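PDB 3SQR: laccase from Botrytis aclada, which uses copper ions to oxidise phenolic substrates such as hydroquinones while reducing dioxygen to water, and probably serves in lignin breakdown. Local coordinates for residues E226-N231 with A341-I346. Sequence-based numbering, arbitrary orientation.
Sequences ENTLMN and ANATGI. With NAG (2-acetamido-2-deoxy-beta-D-glucopyranose), chain K; NAG (2-acetamido-2-deoxy-beta-D-glucopyranose), chain C.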
# COMPACT_ATOMS: atom_id res chain seq x y z
N GLU A 226 -14.95 9.94 -10.28
CA GLU A 226 -15.27 10.26 -11.68
C GLU A 226 -14.53 9.46 -12.68
O GLU A 226 -15.00 9.25 -13.79
CB GLU A 226 -14.99 11.73 -11.91
CG GLU A 226 -15.98 12.68 -11.28
CD GLU A 226 -15.89 12.84 -9.76
OE1 GLU A 226 -14.83 12.60 -9.16
OE2 GLU A 226 -16.92 13.15 -9.12
N ASN A 227 -13.37 8.94 -12.34
CA ASN A 227 -12.63 8.21 -13.32
C ASN A 227 -11.66 7.24 -12.61
O ASN A 227 -11.78 7.05 -11.39
CB ASN A 227 -11.84 9.17 -14.22
CG ASN A 227 -11.62 8.62 -15.60
OD1 ASN A 227 -12.17 7.59 -15.97
ND2 ASN A 227 -10.78 9.35 -16.41
N THR A 228 -10.82 6.62 -13.39
CA THR A 228 -9.69 5.78 -12.91
C THR A 228 -8.45 6.22 -13.67
O THR A 228 -8.57 6.83 -14.73
CB THR A 228 -9.93 4.30 -13.12
OG1 THR A 228 -9.89 4.00 -14.53
CG2 THR A 228 -11.33 3.86 -12.53
N LEU A 229 -7.27 5.88 -13.16
CA LEU A 229 -5.99 6.10 -13.88
C LEU A 229 -5.23 4.84 -13.88
O LEU A 229 -5.25 4.07 -12.90
CB LEU A 229 -5.15 7.15 -13.23
CG LEU A 229 -5.74 8.56 -13.11
CD1 LEU A 229 -4.84 9.42 -12.30
CD2 LEU A 229 -5.94 9.18 -14.44
N MET A 230 -4.57 4.61 -15.01
CA MET A 230 -3.63 3.55 -15.12
C MET A 230 -2.28 4.17 -15.38
O MET A 230 -2.04 4.82 -16.38
CB MET A 230 -3.99 2.58 -16.27
CG MET A 230 -3.10 1.41 -16.34
SD MET A 230 -3.66 0.12 -17.52
CE MET A 230 -5.18 -0.44 -16.76
N ASN A 231 -1.38 3.92 -14.45
CA ASN A 231 -0.11 4.58 -14.38
C ASN A 231 -0.22 6.06 -14.62
O ASN A 231 0.58 6.63 -15.33
CB ASN A 231 0.91 3.95 -15.31
CG ASN A 231 2.27 3.94 -14.68
OD1 ASN A 231 2.43 3.66 -13.50
ND2 ASN A 231 3.25 4.26 -15.46
N ALA A 341 -15.85 0.77 -16.68
CA ALA A 341 -15.51 0.05 -17.87
C ALA A 341 -14.24 0.62 -18.53
O ALA A 341 -13.63 -0.07 -19.36
CB ALA A 341 -16.72 0.03 -18.89
N ASN A 342 -13.90 1.86 -18.19
CA ASN A 342 -12.74 2.57 -18.78
C ASN A 342 -11.45 2.47 -18.00
O ASN A 342 -10.47 3.15 -18.33
CB ASN A 342 -13.06 4.01 -19.07
CG ASN A 342 -14.32 4.22 -19.88
OD1 ASN A 342 -15.38 4.55 -19.30
ND2 ASN A 342 -14.25 4.04 -21.19
N ALA A 343 -11.42 1.55 -17.03
CA ALA A 343 -10.17 1.24 -16.27
C ALA A 343 -9.35 0.29 -17.11
O ALA A 343 -9.24 -0.88 -16.81
CB ALA A 343 -10.50 0.63 -14.92
N THR A 344 -8.77 0.82 -18.18
CA THR A 344 -8.08 0.08 -19.17
C THR A 344 -6.91 0.92 -19.68
O THR A 344 -6.86 2.15 -19.51
CB THR A 344 -8.96 -0.24 -20.42
OG1 THR A 344 -9.39 0.97 -21.04
CG2 THR A 344 -10.18 -1.10 -20.01
N GLY A 345 -6.02 0.21 -20.34
CA GLY A 345 -4.91 0.79 -21.08
C GLY A 345 -4.68 -0.05 -22.33
O GLY A 345 -5.47 -0.94 -22.62
N ILE A 346 -3.63 0.27 -23.04
CA ILE A 346 -3.32 -0.34 -24.31
C ILE A 346 -1.91 -0.85 -24.34
O ILE A 346 -0.92 -0.12 -24.04
CB ILE A 346 -3.47 0.69 -25.49
CG1 ILE A 346 -4.89 1.21 -25.57
CG2 ILE A 346 -3.07 0.04 -26.78
CD1 ILE A 346 -5.07 2.37 -26.60
C1 NAG K . -15.47 4.25 -21.94
C2 NAG K . -15.26 5.13 -23.14
C3 NAG K . -16.52 5.09 -24.04
C4 NAG K . -16.80 3.62 -24.35
C5 NAG K . -17.07 2.89 -23.05
C6 NAG K . -17.29 1.41 -23.31
C7 NAG K . -13.67 6.91 -22.67
C8 NAG K . -13.45 8.27 -22.12
N2 NAG K . -14.94 6.44 -22.65
O3 NAG K . -16.26 5.83 -25.21
O4 NAG K . -17.93 3.44 -25.13
O5 NAG K . -15.90 2.96 -22.30
O6 NAG K . -17.16 0.80 -22.06
O7 NAG K . -12.69 6.26 -23.10
C1 NAG C . 4.60 4.31 -14.99
C2 NAG C . 5.59 3.72 -16.00
C3 NAG C . 6.96 3.75 -15.36
C4 NAG C . 7.37 5.16 -14.95
C5 NAG C . 6.20 5.88 -14.19
C6 NAG C . 6.28 7.37 -14.38
C7 NAG C . 5.33 1.76 -17.40
C8 NAG C . 5.13 0.26 -17.50
N2 NAG C . 5.35 2.32 -16.20
O3 NAG C . 7.94 3.18 -16.19
O4 NAG C . 8.53 5.11 -14.10
O5 NAG C . 4.94 5.64 -14.76
O6 NAG C . 5.47 8.02 -13.40
O7 NAG C . 5.47 2.49 -18.39
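T228 and M230, on the edge strand 227-230, face the backbone of A343-G345, where the chain leaves an inverse gamma turn centred on A343 and enters strand 344-348; the CA atoms of T228 and A343 lie 5.7 Å apart, those of M230 and G345 6.7 Å. The two strands belong to different sheets of the second cupredoxin-like domain, so this is packing between the layers of a beta sandwich. T228 rests on the turn through its hydroxyl: OG1 sits 3.3 Å from A343 CA and 3.4 Å from A343 CB. With chi1 at 69°, OG1 is tucked over the main chain, flanked by N and C of its own residue, and turned to A343. Two residues on, M230 sends its chain out extended, CG anti to the backbone N (chi1 -175°), then bends at chi3 (-66°) to lay the thioether against the backbone of 344-345. There SD lies 3.7 Å from G345 N and CE 3.7 Å from T344 C, so the sulfur and methyl meet the peptide link itself. G345 brings no side chain, which lets the sulfur come this near. I200, L202, I326 and F253 also touch M230 and extend the packing around it into both sheets. N234 ties the turn to the strand from outside, its ND2 hydrogen-bonding both T228 O and N342 O. N231 and N342 carry N-linked NAG residues, each joined from ND2 to C1; one sugar sits just past the end of strand 227-230 and the other on the first residue of the turn. Across the interface itself, T228 meets A343 through CA and the CB methyl, and the M230 thioether lies on the T344-G345 peptide, all by van der Waals contact, so direct cohesion depends on close fit rather than on polar pairing.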